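Local coordinates for DegV family protein (Thermus thermophilus, PDB 2DT8) that binds fatty acids, with palmitic acid held between loops, a helix and a beta hairpin, and also binds a zinc ion, at residues Asp12-Gln15 and Asp16-Gly19; Glu41-Pro45 and Thr46-Gln50; Leu86-Gly90 and Lys91-Thr95; Ala160-Glu163 and Phe164-Arg167; Leu188-Glu192 and Gly193-Ala197. One frame throughout, in Å; residues are numbered along the deposited sequence.

How the interactions relate
All five contacts are local: three lie where a loop enters a helix, one links a strand to the next helix, one is a hairpin. Interaction 3 is buried, whereas interaction 1 lies at the surface and interactions 2, 4 and 5 are partly buried. Chemistry follows place: interaction 2 uses a capping box, interaction 4 a salt bridge, and interaction 1 mainly backbone bonds. Interactions 3 and 5 both touch palmitic acid, the former at its carboxyl group and the neighbouring chain, the latter further along the chain, and meet through Ser-89 OG and Gly-193 O and through Leu-92 and Leu-190. Leu-165 packs on Leu-188 (interactions 4 and 5) and Phe-49 on Phe-164 (interactions 2 and 4).

Interaction 1 (Asp12-Gln15 and Asp16-Gly19); sequences DLPQ and DLRG
Asp-16 turns its CG into the position between its own backbone N and carbonyl carbon (chi1 64°), which folds the carboxylate back against the ring of Pro-14. OD1 comes to 3.5 Å from Pro-14 CB, and OD2 lies almost as near, so both oxygens rest against one methylene group. Arg-18, extended from CG to NE, instead slants across Leu-13, where its CD lies 3.6 Å from Leu-13 CB. This aliphatic part of the arginine also skirts two backbone oxygens, with CG 3.4 Å from Pro-14 O.

Pro-14 is the N-cap of the short helix, and its carbonyl receives the first turn: Leu-17 N donates to Pro-14 O at 3.3 Å, while Arg-18 N adds a weak bond to the same oxygen. One residue on, Gly-19 N donates to Gln-15 O at 3.3 Å. The negative charge of Asp-16 near the N-terminal end of this short helix may be mildly favourable.

Leu-13 and Leu-17 carry the turn onto helix 120-135, touching Leu-127 together, and Leu-17 also reaches Leu-256 of strand 252-259. Before the turn, Asp-12 is hydrogen-bonded to Ser-119, Trp-40 and Gly-261, tying the loop after strand 3-8 to these neighbours.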
# COMPACT_ATOMS: atom_id res chain seq x y z
N ASP A 12 3.53 -4.64 -0.07
CA ASP A 12 4.32 -4.65 -1.31
C ASP A 12 5.79 -4.26 -1.18
O ASP A 12 6.33 -3.53 -2.03
CB ASP A 12 3.64 -3.74 -2.35
CG ASP A 12 2.28 -4.28 -2.82
OD1 ASP A 12 2.00 -5.48 -2.58
OD2 ASP A 12 1.51 -3.51 -3.44
N LEU A 13 6.45 -4.76 -0.15
CA LEU A 13 7.87 -4.47 0.07
C LEU A 13 8.75 -5.41 -0.73
O LEU A 13 8.48 -6.60 -0.78
CB LEU A 13 8.21 -4.64 1.55
CG LEU A 13 7.74 -3.52 2.48
CD1 LEU A 13 7.83 -3.98 3.92
CD2 LEU A 13 8.60 -2.29 2.24
N PRO A 14 9.83 -4.90 -1.33
CA PRO A 14 10.73 -5.76 -2.11
C PRO A 14 11.32 -6.77 -1.12
O PRO A 14 11.41 -6.52 0.08
CB PRO A 14 11.81 -4.80 -2.59
CG PRO A 14 11.13 -3.47 -2.60
CD PRO A 14 10.25 -3.49 -1.39
N GLN A 15 11.68 -7.92 -1.70
CA GLN A 15 12.28 -8.94 -0.85
C GLN A 15 13.63 -8.56 -0.25
O GLN A 15 14.02 -9.03 0.82
CB GLN A 15 12.57 -10.20 -1.74
CG GLN A 15 13.18 -11.44 -1.05
CD GLN A 15 14.65 -11.29 -0.63
OE1 GLN A 15 15.47 -10.66 -1.32
NE2 GLN A 15 14.99 -11.90 0.51
N ASP A 16 14.31 -7.68 -1.01
CA ASP A 16 15.61 -7.24 -0.52
C ASP A 16 15.67 -6.26 0.66
O ASP A 16 16.73 -5.82 1.08
CB ASP A 16 16.22 -6.56 -1.67
CG ASP A 16 15.46 -5.32 -2.10
OD1 ASP A 16 15.05 -4.54 -1.22
OD2 ASP A 16 15.28 -5.12 -3.32
N LEU A 17 14.46 -5.95 1.15
CA LEU A 17 14.40 -5.04 2.28
C LEU A 17 13.78 -5.81 3.45
O LEU A 17 14.36 -5.94 4.52
CB LEU A 17 13.57 -3.82 1.94
CG LEU A 17 14.20 -2.67 1.16
CD1 LEU A 17 13.16 -1.57 0.97
CD2 LEU A 17 15.41 -2.13 1.91
N ARG A 18 12.54 -6.26 3.18
CA ARG A 18 11.88 -7.06 4.20
C ARG A 18 12.55 -8.27 4.85
O ARG A 18 12.46 -8.50 6.05
CB ARG A 18 10.52 -7.05 3.61
CG ARG A 18 10.17 -8.20 2.71
CD ARG A 18 8.69 -8.16 2.33
NE ARG A 18 8.20 -9.42 1.77
CZ ARG A 18 8.91 -10.55 1.68
NH1 ARG A 18 8.33 -11.69 1.32
NH2 ARG A 18 10.20 -10.54 1.97
N GLY A 19 13.27 -9.01 3.99
CA GLY A 19 13.89 -10.22 4.48
C GLY A 19 14.96 -9.88 5.48
O GLY A 19 14.90 -10.34 6.62

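Interaction 2 (Glu41-Pro45 and Thr46-Gln50); sequences EEITP and TEIFQ
The polar bonds between Thr-44 and Glu-47 form a capping box at the start of helix 45-53. Thr-44 places OG1 between its backbone N and carbonyl carbon (chi1 72°), where it accepts from Glu-47 N at 3.1 Å. The glutamate chain returns across the threonine at about a right angle, and OE1 takes Thr-44 N at 2.9 Å through its anti lone pair. Both ends of the box thus satisfy a backbone N-H. Regular helical bonds follow, from Ile-48 N to Thr-44 O at 3.2 Å and from Phe-49 N to Pro-45 O at 3.0 Å.

Apolar packing lies beside them. Ile-43 and Ile-48 cross nearly at right angles, CD1 of Ile-43 meeting CG1 of Ile-48 at 3.7 Å, and Pro-45 CB lies 3.9 Å from Phe-49 CE2. A carbonyl-to-ring contact is the third kind: Pro-45 O sits over one face of the Phe-49 ring, toward its rim. An alanine in place of Phe-49 removes the ring under Pro-45 O and is likely to leave a gap beside Pro-45 CB.

Ile-43 and Ile-48 both pack on Val-30 and Leu-32 of strand 24-32 and on Ala-262 of helix 262-268, which Pro-45 touches at Ala-265.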
# COMPACT_ATOMS: atom_id res chain seq x y z
N GLU A 41 3.95 -14.63 -4.31
CA GLU A 41 4.62 -15.92 -4.44
C GLU A 41 4.10 -16.85 -5.51
O GLU A 41 4.87 -17.58 -6.13
CB GLU A 41 4.55 -16.68 -3.12
CG GLU A 41 5.08 -15.97 -1.90
CD GLU A 41 6.58 -15.81 -2.00
OE1 GLU A 41 7.28 -16.83 -1.88
OE2 GLU A 41 7.05 -14.67 -2.19
N GLU A 42 2.87 -16.69 -5.87
CA GLU A 42 2.19 -17.57 -6.80
C GLU A 42 1.39 -16.97 -7.92
O GLU A 42 0.85 -17.70 -8.75
CB GLU A 42 1.27 -18.50 -6.02
CG GLU A 42 1.94 -19.32 -4.95
CD GLU A 42 0.98 -20.32 -4.36
OE1 GLU A 42 -0.02 -19.90 -3.74
OE2 GLU A 42 1.21 -21.54 -4.53
N ILE A 43 1.28 -15.62 -7.93
CA ILE A 43 0.55 -14.94 -8.98
C ILE A 43 1.06 -13.51 -9.11
O ILE A 43 1.68 -12.99 -8.19
CB ILE A 43 -0.98 -14.97 -8.68
CG1 ILE A 43 -1.75 -14.48 -9.91
CG2 ILE A 43 -1.29 -14.11 -7.44
CD1 ILE A 43 -3.19 -14.93 -9.95
N THR A 44 0.82 -13.00 -10.35
CA THR A 44 1.22 -11.63 -10.67
C THR A 44 0.07 -10.82 -11.26
O THR A 44 -0.92 -11.39 -11.73
CB THR A 44 2.32 -11.59 -11.75
OG1 THR A 44 1.74 -11.96 -13.01
CG2 THR A 44 3.45 -12.56 -11.42
N PRO A 45 0.16 -9.48 -11.22
CA PRO A 45 -0.90 -8.65 -11.79
C PRO A 45 -1.09 -8.96 -13.29
O PRO A 45 -2.22 -9.03 -13.78
CB PRO A 45 -0.37 -7.23 -11.57
CG PRO A 45 0.35 -7.38 -10.23
CD PRO A 45 1.09 -8.68 -10.40
N THR A 46 0.02 -9.16 -14.00
CA THR A 46 -0.04 -9.45 -15.43
C THR A 46 -0.87 -10.70 -15.71
O THR A 46 -1.67 -10.72 -16.66
CB THR A 46 1.38 -9.63 -16.01
OG1 THR A 46 2.08 -8.39 -15.92
CG2 THR A 46 1.32 -10.07 -17.47
N GLU A 47 -0.69 -11.74 -14.90
CA GLU A 47 -1.44 -12.97 -15.09
C GLU A 47 -2.92 -12.76 -14.87
O GLU A 47 -3.75 -13.29 -15.60
CB GLU A 47 -0.92 -14.07 -14.14
CG GLU A 47 0.45 -14.57 -14.55
CD GLU A 47 1.08 -15.48 -13.51
OE1 GLU A 47 1.05 -15.13 -12.31
OE2 GLU A 47 1.61 -16.53 -13.90
N ILE A 48 -3.27 -11.99 -13.84
CA ILE A 48 -4.66 -11.70 -13.55
C ILE A 48 -5.32 -10.96 -14.71
O ILE A 48 -6.41 -11.34 -15.15
CB ILE A 48 -4.77 -10.82 -12.29
CG1 ILE A 48 -4.41 -11.66 -11.07
CG2 ILE A 48 -6.17 -10.22 -12.17
CD1 ILE A 48 -4.15 -10.85 -9.81
N PHE A 49 -4.66 -9.93 -15.23
CA PHE A 49 -5.25 -9.17 -16.32
C PHE A 49 -5.38 -9.95 -17.63
O PHE A 49 -6.26 -9.72 -18.44
CB PHE A 49 -4.49 -7.85 -16.51
CG PHE A 49 -4.41 -7.03 -15.25
CD1 PHE A 49 -5.50 -6.98 -14.37
CD2 PHE A 49 -3.27 -6.31 -14.92
CE1 PHE A 49 -5.44 -6.24 -13.18
CE2 PHE A 49 -3.20 -5.57 -13.74
CZ PHE A 49 -4.29 -5.54 -12.87
N GLN A 50 -4.41 -10.88 -17.78
CA GLN A 50 -4.46 -11.71 -18.97
C GLN A 50 -5.69 -12.61 -18.96
O GLN A 50 -6.31 -12.88 -19.98
CB GLN A 50 -3.25 -12.70 -19.03
CG GLN A 50 -3.35 -13.72 -20.17
CD GLN A 50 -2.36 -14.87 -20.04
OE1 GLN A 50 -2.40 -15.81 -20.83
NE2 GLN A 50 -1.48 -14.80 -19.05

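Interaction 3 (Leu86-Gly90 and Lys91-Thr95); sequences LHISG and KLSGT. With PLM (palmitic acid), chain C.
Ser-93, whose CB packs against Ile-88 CG2 at 4.0 Å, has its OG gripped by three groups. The hydroxyl donates a short bond of 2.5 Å to O1 of palmitic acid, while as an acceptor OG takes Thr-95 N at 3.1 Å and the hydroxyl of Thr-95. With OG anti to the backbone N (chi1 174°), one side chain faces both the fatty acid and the start of helix 95-103.

Ser-89 fastens the loop from the strand side. Its carbonyl O accepts from Leu-92 N at 3.0 Å and more weakly from Ser-93 N. Its OG accepts from Lys-91 N at 3.2 Å and makes a further hydrogen bond to Gly-193 O in the hairpin, so the hydroxyl is held from two directions.

Side-chain contacts bridge the turn: Ser-89 CB lies against Leu-92 CG, and the Ile-88 side chain crosses Thr-95 at about a right angle, CG2 lying 3.9 Å from Thr-95 CB. The Thr-95 methyl CG2 rests against the His-87 imidazole, 3.7 Å from ND1; that nitrogen is hydrogen-bonded to Asp-8 and the other ring nitrogen to Ser-85.

Ser-93 to Thr-95 is an ST turn leading into helix 95-103, whose Ser-93 OG, with Thr-61 OG1, holds the carboxyl end of the fatty acid.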
# COMPACT_ATOMS: atom_id res chain seq x y z
N LEU A 86 1.67 -3.93 11.45
CA LEU A 86 1.20 -2.83 10.60
C LEU A 86 0.45 -3.37 9.38
O LEU A 86 0.92 -4.24 8.67
CB LEU A 86 2.39 -1.99 10.13
CG LEU A 86 2.81 -0.87 11.09
CD1 LEU A 86 3.13 -1.44 12.45
CD2 LEU A 86 4.02 -0.14 10.52
N HIS A 87 -0.75 -2.78 9.20
CA HIS A 87 -1.56 -3.24 8.09
C HIS A 87 -2.41 -2.31 7.16
O HIS A 87 -2.68 -1.16 7.50
CB HIS A 87 -2.55 -4.24 8.71
CG HIS A 87 -1.77 -5.38 9.29
ND1 HIS A 87 -1.17 -6.34 8.54
CD2 HIS A 87 -1.52 -5.66 10.64
CE1 HIS A 87 -0.58 -7.17 9.42
NE2 HIS A 87 -0.77 -6.79 10.68
N ILE A 88 -2.81 -2.89 6.02
CA ILE A 88 -3.57 -2.09 5.08
C ILE A 88 -4.80 -1.59 5.83
O ILE A 88 -5.31 -2.21 6.77
CB ILE A 88 -3.95 -3.09 3.97
CG1 ILE A 88 -4.95 -2.43 3.03
CG2 ILE A 88 -4.55 -4.39 4.55
CD1 ILE A 88 -5.17 -3.24 1.74
N SER A 89 -5.29 -0.46 5.35
CA SER A 89 -6.48 0.20 5.86
C SER A 89 -7.63 -0.73 6.22
O SER A 89 -8.04 -1.58 5.42
CB SER A 89 -6.98 1.21 4.82
OG SER A 89 -8.21 1.78 5.23
N GLY A 90 -8.18 -0.53 7.42
CA GLY A 90 -9.31 -1.31 7.87
C GLY A 90 -10.61 -1.13 7.07
O GLY A 90 -11.55 -1.91 7.18
N LYS A 91 -10.58 -0.05 6.27
CA LYS A 91 -11.76 0.20 5.46
C LYS A 91 -11.67 -0.42 4.04
O LYS A 91 -12.60 -0.46 3.24
CB LYS A 91 -11.92 1.74 5.16
CG LYS A 91 -11.99 2.59 6.42
CD LYS A 91 -13.40 2.54 6.99
CE LYS A 91 -13.53 3.37 8.25
NZ LYS A 91 -14.58 2.80 9.13
N LEU A 92 -10.47 -0.99 3.84
CA LEU A 92 -10.21 -1.59 2.54
C LEU A 92 -10.14 -3.12 2.69
O LEU A 92 -10.30 -3.86 1.71
CB LEU A 92 -8.88 -1.12 1.91
CG LEU A 92 -8.68 0.36 1.62
CD1 LEU A 92 -7.27 0.58 1.05
CD2 LEU A 92 -9.74 0.85 0.63
N SER A 93 -9.94 -3.59 3.92
CA SER A 93 -9.76 -5.01 4.14
C SER A 93 -10.02 -5.46 5.56
O SER A 93 -9.86 -4.68 6.50
CB SER A 93 -8.31 -5.36 3.77
OG SER A 93 -7.96 -6.69 4.05
N GLY A 94 -10.39 -6.73 5.71
CA GLY A 94 -10.63 -7.27 7.04
C GLY A 94 -9.34 -7.73 7.70
O GLY A 94 -9.38 -8.32 8.78
N THR A 95 -8.20 -7.46 7.08
CA THR A 95 -6.91 -7.86 7.63
C THR A 95 -6.68 -7.37 9.06
O THR A 95 -6.30 -8.16 9.93
CB THR A 95 -5.76 -7.38 6.71
OG1 THR A 95 -5.92 -7.99 5.42
CG2 THR A 95 -4.40 -7.76 7.28
C1 PLM C . -8.83 -8.30 1.02
O1 PLM C . -9.13 -8.08 2.30
O2 PLM C . -9.41 -9.17 0.41
C2 PLM C . -7.78 -7.45 0.34
C3 PLM C . -8.43 -6.15 -0.15
C4 PLM C . -7.40 -5.29 -0.89
C5 PLM C . -8.06 -3.99 -1.33
C6 PLM C . -7.03 -3.06 -1.99
C7 PLM C . -7.74 -1.80 -2.45
C8 PLM C . -6.72 -0.79 -2.91
C9 PLM C . -7.42 0.56 -3.05
CA PLM C . -6.67 1.43 -4.03
CB PLM C . -5.56 2.14 -3.28
CC PLM C . -4.23 1.57 -3.73
CD PLM C . -3.35 2.70 -4.24
CE PLM C . -2.09 2.11 -4.86
CF PLM C . -1.24 3.23 -5.47
CG PLM C . -0.47 3.96 -4.37
O HOH W 1 -7.19 -4.25 7.18

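Interaction 4 (Ala160-Glu163 and Phe164-Arg167); sequences ATLE and FLKR
Glu-163 reaches along the helix to Arg-167, four residues on. Its chain bends at chi2 (64°), which turns the carboxylate along the helix surface toward the edge of the Arg-167 guanidinium. There OE2 accepts from Arg-167 NE at 2.8 Å in a salt bridge, using the anti lone pair and lying in the guanidinium plane, although the carboxylate plane itself is turned 75° from it. The other oxygen, OE1, serves Lys-166 indirectly: it lies 2.8 Å from a water that donates to it and accepts from Lys-166 NZ. One carboxylate therefore answers two positive groups, one directly and one through solvent. An alanine here is likely to leave Arg-167 NE without its carboxylate mate, its guanidinium held less firmly, and the water without its acidic partner.

Phe-164 presents a ring edge to Thr-161, whose methyl CG2 approaches CD1 at 4.0 Å near the ring plane. The other branch of that threonine, OG1, accepts from Glu-163 N at 3.0 Å, a capping bond before the helix, and Thr-161 O reaches Leu-165 N through a second water.

Leu-162 contributes mainly its backbone: Lys-166 N donates to Leu-162 O at 2.9 Å. Its side chain meets Leu-165 loosely, CD2 to CD1 being 4.4 Å.

Phe-58 lies against the helix, meeting the Phe-164 ring and making a cation-pi contact with Arg-167. Leu-162 packs on Phe-177 and Leu-181, and Leu-165 comes within about 4 Å, by nearest atoms, of palmitic acid, so Leu-165 brings helix 163-168 to the ligand, next to Leu-188 of strand 185-191.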
# COMPACT_ATOMS: atom_id res chain seq x y z
N ALA A 160 -6.23 2.71 -15.35
CA ALA A 160 -6.73 2.67 -16.73
C ALA A 160 -8.25 2.69 -16.75
O ALA A 160 -8.86 3.26 -17.65
CB ALA A 160 -6.22 1.42 -17.44
N THR A 161 -8.86 2.06 -15.75
CA THR A 161 -10.31 2.00 -15.65
C THR A 161 -10.73 1.96 -14.19
O THR A 161 -9.96 1.54 -13.33
CB THR A 161 -10.88 0.73 -16.33
OG1 THR A 161 -12.30 0.66 -16.10
CG2 THR A 161 -10.25 -0.54 -15.76
N LEU A 162 -11.95 2.42 -13.92
CA LEU A 162 -12.46 2.38 -12.57
C LEU A 162 -13.21 1.07 -12.32
O LEU A 162 -13.70 0.82 -11.23
CB LEU A 162 -13.42 3.56 -12.33
CG LEU A 162 -12.84 4.97 -12.40
CD1 LEU A 162 -13.97 5.98 -12.25
CD2 LEU A 162 -11.81 5.16 -11.31
N GLU A 163 -13.26 0.21 -13.34
CA GLU A 163 -14.03 -1.04 -13.22
C GLU A 163 -13.59 -2.02 -12.15
O GLU A 163 -14.44 -2.68 -11.54
CB GLU A 163 -14.08 -1.74 -14.58
CG GLU A 163 -15.11 -2.88 -14.69
CD GLU A 163 -16.55 -2.43 -14.54
OE1 GLU A 163 -16.85 -1.24 -14.77
OE2 GLU A 163 -17.39 -3.29 -14.19
N PHE A 164 -12.29 -2.16 -11.91
CA PHE A 164 -11.86 -3.09 -10.87
C PHE A 164 -12.18 -2.55 -9.48
O PHE A 164 -12.53 -3.31 -8.57
CB PHE A 164 -10.36 -3.39 -11.00
CG PHE A 164 -10.03 -4.29 -12.17
CD1 PHE A 164 -10.15 -3.83 -13.48
CD2 PHE A 164 -9.59 -5.59 -11.96
CE1 PHE A 164 -9.84 -4.65 -14.56
CE2 PHE A 164 -9.29 -6.42 -13.04
CZ PHE A 164 -9.41 -5.95 -14.34
N LEU A 165 -12.07 -1.24 -9.32
CA LEU A 165 -12.39 -0.61 -8.05
C LEU A 165 -13.89 -0.78 -7.79
O LEU A 165 -14.32 -1.08 -6.68
CB LEU A 165 -11.97 0.86 -8.07
CG LEU A 165 -10.48 1.11 -7.85
CD1 LEU A 165 -10.14 2.55 -8.18
CD2 LEU A 165 -10.11 0.78 -6.42
N LYS A 166 -14.65 -0.52 -8.87
CA LYS A 166 -16.08 -0.69 -8.74
C LYS A 166 -16.59 -2.09 -8.41
O LYS A 166 -17.40 -2.29 -7.51
CB LYS A 166 -16.67 -0.25 -10.07
CG LYS A 166 -18.18 -0.51 -10.17
CD LYS A 166 -18.71 -0.12 -11.54
CE LYS A 166 -20.17 -0.50 -11.68
NZ LYS A 166 -20.77 0.13 -12.89
N ARG A 167 -16.08 -3.04 -9.13
CA ARG A 167 -16.49 -4.42 -8.91
C ARG A 167 -15.97 -5.05 -7.61
O ARG A 167 -16.62 -5.91 -7.02
CB ARG A 167 -16.06 -5.38 -10.06
CG ARG A 167 -16.81 -5.09 -11.34
CD ARG A 167 -16.87 -6.32 -12.20
NE ARG A 167 -17.10 -5.98 -13.60
CZ ARG A 167 -16.89 -6.81 -14.60
NH1 ARG A 167 -16.64 -8.10 -14.36
NH2 ARG A 167 -16.92 -6.37 -15.85
O HOH W 2 -10.26 -0.02 -11.29
O HOH W 3 -19.48 -0.45 -15.41

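Interaction 5 (Leu188-Glu192 and Gly193-Ala197); sequences LTLKE and GRVEA. With PLM (palmitic acid), chain C.
Strands 188-191 and 194-197 run antiparallel with a strong twist, their axes 133° apart, and are joined by a type I' turn from Lys-191 to Arg-194.

One face of the hairpin is apolar. Leu-190 and Val-195, a non-hydrogen-bonded pair, lie together with CG and CG2 4.3 Å apart, and both turn methyls to the fatty acid: Val-195 CG2 is 3.8 Å from palmitic acid C9, and Leu-190 CD1 is 3.9 Å from its atom CB.

The other face is mostly polar. Glu-196 bends at chi2 (-65°), bringing OE2 to the edge of the Arg-194 guanidinium, where NE makes a salt bridge of 2.9 Å whose hydrogen bond is weak. A water joins the same OE2 to Lys-191 O. The aliphatic portions also touch, Lys-191 CB and Glu-196 CG being 3.9 Å apart.

Two hydrogen-bonded pairs close the hairpin. Thr-189 and Glu-196 exchange both backbone bonds, with Thr-189 N to Glu-196 O at 3.0 Å, and Lys-191 and Arg-194 do the same next to the turn, with Lys-191 N to Arg-194 O at 2.9 Å. At Gly-193 a side chain would collide with Glu-192 O, so the turn depends on glycine.

Strand 154-158 flanks the hairpin: Phe-157 pairs with the backbone of Leu-188 and packs on Leu-190, while Val-155 O is hydrogen-bonded to Thr-189 OG1.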
# COMPACT_ATOMS: atom_id res chain seq x y z
N LEU A 188 -6.58 9.83 -8.33
CA LEU A 188 -7.16 9.42 -7.06
C LEU A 188 -6.22 9.53 -5.88
O LEU A 188 -5.01 9.67 -6.04
CB LEU A 188 -7.62 7.96 -7.18
CG LEU A 188 -8.54 7.65 -8.37
CD1 LEU A 188 -8.95 6.18 -8.34
CD2 LEU A 188 -9.77 8.54 -8.32
N THR A 189 -6.78 9.46 -4.68
CA THR A 189 -6.00 9.53 -3.45
C THR A 189 -6.73 8.70 -2.40
O THR A 189 -7.67 7.96 -2.72
CB THR A 189 -5.83 11.02 -2.97
OG1 THR A 189 -4.94 11.08 -1.85
CG2 THR A 189 -7.17 11.62 -2.58
N LEU A 190 -6.27 8.78 -1.16
CA LEU A 190 -6.95 8.11 -0.05
C LEU A 190 -7.04 9.13 1.08
O LEU A 190 -6.11 9.91 1.29
CB LEU A 190 -6.17 6.89 0.46
CG LEU A 190 -6.30 5.59 -0.35
CD1 LEU A 190 -5.26 5.57 -1.45
CD2 LEU A 190 -6.12 4.39 0.57
N LYS A 191 -8.17 9.15 1.77
CA LYS A 191 -8.35 10.04 2.92
C LYS A 191 -9.00 9.16 3.98
O LYS A 191 -9.97 8.46 3.70
CB LYS A 191 -9.26 11.23 2.57
CG LYS A 191 -8.63 12.18 1.55
CD LYS A 191 -7.36 12.82 2.09
CE LYS A 191 -6.65 13.62 1.00
NZ LYS A 191 -5.44 14.32 1.51
N GLU A 192 -8.48 9.21 5.10
CA GLU A 192 -8.99 8.40 6.19
C GLU A 192 -9.06 6.90 5.88
O GLU A 192 -9.90 6.18 6.40
CB GLU A 192 -10.31 8.96 6.69
CG GLU A 192 -10.15 10.28 7.41
CD GLU A 192 -9.26 10.14 8.64
OE1 GLU A 192 -9.54 9.25 9.48
OE2 GLU A 192 -8.30 10.92 8.77
N GLY A 193 -8.14 6.50 4.99
CA GLY A 193 -8.09 5.09 4.66
C GLY A 193 -9.07 4.58 3.58
O GLY A 193 -9.21 3.38 3.34
N ARG A 194 -9.74 5.55 2.96
CA ARG A 194 -10.74 5.29 1.93
C ARG A 194 -10.35 6.01 0.64
O ARG A 194 -9.88 7.14 0.67
CB ARG A 194 -12.11 5.79 2.43
CG ARG A 194 -13.22 5.90 1.39
CD ARG A 194 -14.44 6.58 2.04
NE ARG A 194 -15.42 7.09 1.08
CZ ARG A 194 -16.43 6.39 0.57
NH1 ARG A 194 -16.62 5.13 0.92
NH2 ARG A 194 -17.26 6.97 -0.30
N VAL A 195 -10.56 5.35 -0.50
CA VAL A 195 -10.23 5.96 -1.78
C VAL A 195 -11.14 7.18 -2.01
O VAL A 195 -12.33 7.14 -1.72
CB VAL A 195 -10.41 4.95 -2.94
CG1 VAL A 195 -10.25 5.65 -4.29
CG2 VAL A 195 -9.37 3.83 -2.79
N GLU A 196 -10.55 8.25 -2.53
CA GLU A 196 -11.30 9.46 -2.82
C GLU A 196 -10.83 10.05 -4.14
O GLU A 196 -9.73 9.76 -4.60
CB GLU A 196 -11.11 10.50 -1.71
CG GLU A 196 -11.60 10.09 -0.32
CD GLU A 196 -13.11 9.89 -0.23
OE1 GLU A 196 -13.84 10.28 -1.16
OE2 GLU A 196 -13.57 9.34 0.80
N ALA A 197 -11.67 10.87 -4.75
CA ALA A 197 -11.34 11.49 -6.02
C ALA A 197 -10.39 12.66 -5.78
O ALA A 197 -10.49 13.37 -4.77
CB ALA A 197 -12.61 11.98 -6.70
C1 PLM C . -8.83 -8.30 1.02
O1 PLM C . -9.13 -8.08 2.30
O2 PLM C . -9.41 -9.17 0.41
C2 PLM C . -7.78 -7.45 0.34
C3 PLM C . -8.43 -6.15 -0.15
C4 PLM C . -7.40 -5.29 -0.89
C5 PLM C . -8.06 -3.99 -1.33
C6 PLM C . -7.03 -3.06 -1.99
C7 PLM C . -7.74 -1.80 -2.45
C8 PLM C . -6.72 -0.79 -2.91
C9 PLM C . -7.42 0.56 -3.05
CA PLM C . -6.67 1.43 -4.03
CB PLM C . -5.56 2.14 -3.28
CC PLM C . -4.23 1.57 -3.73
CD PLM C . -3.35 2.70 -4.24
CE PLM C . -2.09 2.11 -4.86
CF PLM C . -1.24 3.23 -5.47
CG PLM C . -0.47 3.96 -4.37
O HOH W 4 -12.42 9.50 3.20